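Local coordinates for protein N-acetylneuraminate lyase (Fusobacterium nucleatum subsp. nucleatum ATCC 25586, PDB 5ZKA) that is a lyase of the dihydrodipicolinate synthetase family, built on the TIM-barrel fold, at residues I91-S96 with S118-F123. Sequence-based numbering, arbitrary orientation.
Sequences IAQVGS and SAVTPF
Backbone pairing of Gln93 with Ser118 joins two adjacent parallel strands of the barrel at their C-terminal ends, and a glutamine side chain extends the pairing beyond the last regular bridge. The axes of 91-93 and 118-120 come within 5.5 Å of each other and lie 28° apart. Two main-chain hydrogen bonds flank Gln93: Ser118 N donates to Ala92 O (2.8 Å), and Val94 N to Ser118 O, the latter nearly straight with 167° at the hydrogen. Gln93 CA lies 3.3 Å from Ser118 O, a CA-H...O contact. Strand 89-93, helix 99-112 and strand 117-120 form a beta-alpha-beta crossover of the TIM barrel, so this pairing joins the unit's two strands directly. Past the bridge, Gln93 takes over: with CG anti to the backbone N (chi1 -159°) and the chain bent at chi2, its amide reaches along the neighbouring strand. OE1 accepts from Val120 N at 2.9 Å, a donor tilted modestly from the amide plane, and also from Gly95 N, which stands well above that plane. NE2 binds Gly59 O, so the amide's two ends link three chain segments and its rotation is fixed. Gly95 packs its CA directly against the second strand, 3.7 Å from Ala119 CB. On the sheet face shared by Ile91, Gln93 and Ser118, Ile91 CG2 meets Ser118 CB at 3.7 Å, while the buried Ser118 OG is hydrogen-bonded to Ile148 O and Tyr57 OH.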
loop_
_atom_site.group_PDB
_atom_site.type_symbol
_atom_site.label_atom_id
_atom_site.label_comp_id
_atom_site.label_asym_id
_atom_site.label_seq_id
_atom_site.Cartn_x
_atom_site.Cartn_y
_atom_site.Cartn_z
ATOM N N ILE A 91 10.364 14.466 19.038
ATOM C CA ILE A 91 10.471 13.054 19.395
ATOM C C ILE A 91 11.942 12.671 19.322
ATOM O O ILE A 91 12.627 13.015 18.351
ATOM C CB ILE A 91 9.637 12.153 18.462
ATOM C CG1 ILE A 91 8.148 12.510 18.514
ATOM C CG2 ILE A 91 9.850 10.645 18.813
ATOM C CD1 ILE A 91 7.345 11.893 17.336
ATOM N N ALA A 92 12.429 11.957 20.338
ATOM C CA ALA A 92 13.816 11.520 20.372
ATOM C C ALA A 92 13.863 10.017 20.145
ATOM O O ALA A 92 13.347 9.249 20.965
ATOM C CB ALA A 92 14.472 11.886 21.710
ATOM N N GLN A 93 14.475 9.599 19.037
ATOM C CA GLN A 93 14.680 8.180 18.757
ATOM C C GLN A 93 15.923 7.704 19.503
ATOM O O GLN A 93 17.028 8.187 19.235
ATOM C CB GLN A 93 14.823 7.963 17.250
ATOM C CG GLN A 93 14.530 6.532 16.775
ATOM C CD GLN A 93 15.634 5.568 17.124
ATOM O OE1 GLN A 93 15.384 4.442 17.540
ATOM N NE2 GLN A 93 16.870 6.008 16.961
ATOM N N VAL A 94 15.751 6.768 20.443
ATOM C CA VAL A 94 16.844 6.310 21.295
ATOM C C VAL A 94 17.112 4.813 21.159
ATOM O O VAL A 94 17.959 4.276 21.875
ATOM C CB VAL A 94 16.594 6.674 22.771
ATOM C CG1 VAL A 94 16.475 8.193 22.940
ATOM C CG2 VAL A 94 15.353 5.966 23.294
ATOM N N GLY A 95 16.434 4.128 20.236
ATOM C CA GLY A 95 16.594 2.692 20.118
ATOM C C GLY A 95 17.954 2.291 19.581
ATOM O O GLY A 95 18.676 3.082 18.969
ATOM N N SER A 96 18.289 1.014 19.778
ATOM C CA SER A 96 19.637 0.524 19.509
ATOM C C SER A 96 19.643 -0.986 19.732
ATOM O O SER A 96 18.767 -1.525 20.419
ATOM C CB SER A 96 20.660 1.213 20.423
ATOM O OG SER A 96 21.873 0.494 20.508
ATOM N N SER A 118 11.169 7.535 20.889
ATOM C CA SER A 118 10.899 6.502 19.903
ATOM C C SER A 118 12.048 5.511 19.962
ATOM O O SER A 118 13.135 5.829 20.444
ATOM C CB SER A 118 10.750 7.091 18.490
ATOM O OG SER A 118 10.153 6.166 17.606
ATOM N N ALA A 119 11.809 4.289 19.488
ATOM C CA ALA A 119 12.883 3.301 19.511
ATOM C C ALA A 119 12.643 2.283 18.411
ATOM O O ALA A 119 11.589 1.639 18.385
ATOM C CB ALA A 119 12.975 2.609 20.874
ATOM N N VAL A 120 13.628 2.126 17.522
ATOM C CA VAL A 120 13.526 1.099 16.492
ATOM C C VAL A 120 13.466 -0.279 17.154
ATOM O O VAL A 120 14.006 -0.493 18.247
ATOM C CB VAL A 120 14.709 1.204 15.515
ATOM C CG1 VAL A 120 16.036 1.035 16.255
ATOM C CG2 VAL A 120 14.567 0.190 14.369
ATOM N N THR A 121 12.784 -1.221 16.504
ATOM C CA THR A 121 12.823 -2.588 17.001
ATOM C C THR A 121 14.277 -3.058 17.067
ATOM O O THR A 121 15.061 -2.774 16.155
ATOM C CB THR A 121 12.002 -3.523 16.107
ATOM O OG1 THR A 121 12.484 -3.450 14.759
ATOM C CG2 THR A 121 10.524 -3.127 16.132
ATOM N N PRO A 122 14.688 -3.739 18.138
ATOM C CA PRO A 122 16.070 -4.232 18.182
ATOM C C PRO A 122 16.299 -5.198 17.026
ATOM O O PRO A 122 15.413 -5.970 16.660
ATOM C CB PRO A 122 16.167 -4.928 19.549
ATOM C CG PRO A 122 14.774 -5.255 19.907
ATOM C CD PRO A 122 13.900 -4.191 19.298
ATOM N N PHE A 123 17.483 -5.122 16.423
ATOM C CA PHE A 123 17.735 -5.772 15.141
ATOM C C PHE A 123 19.112 -6.436 15.189
ATOM O O PHE A 123 19.760 -6.483 16.237
ATOM C CB PHE A 123 17.593 -4.750 13.998
ATOM C CG PHE A 123 18.487 -3.542 14.143
ATOM C CD1 PHE A 123 18.065 -2.424 14.848
ATOM C CD2 PHE A 123 19.742 -3.524 13.555
ATOM C CE1 PHE A 123 18.887 -1.310 14.981
ATOM C CE2 PHE A 123 20.567 -2.412 13.674
ATOM C CZ PHE A 123 20.140 -1.311 14.397
#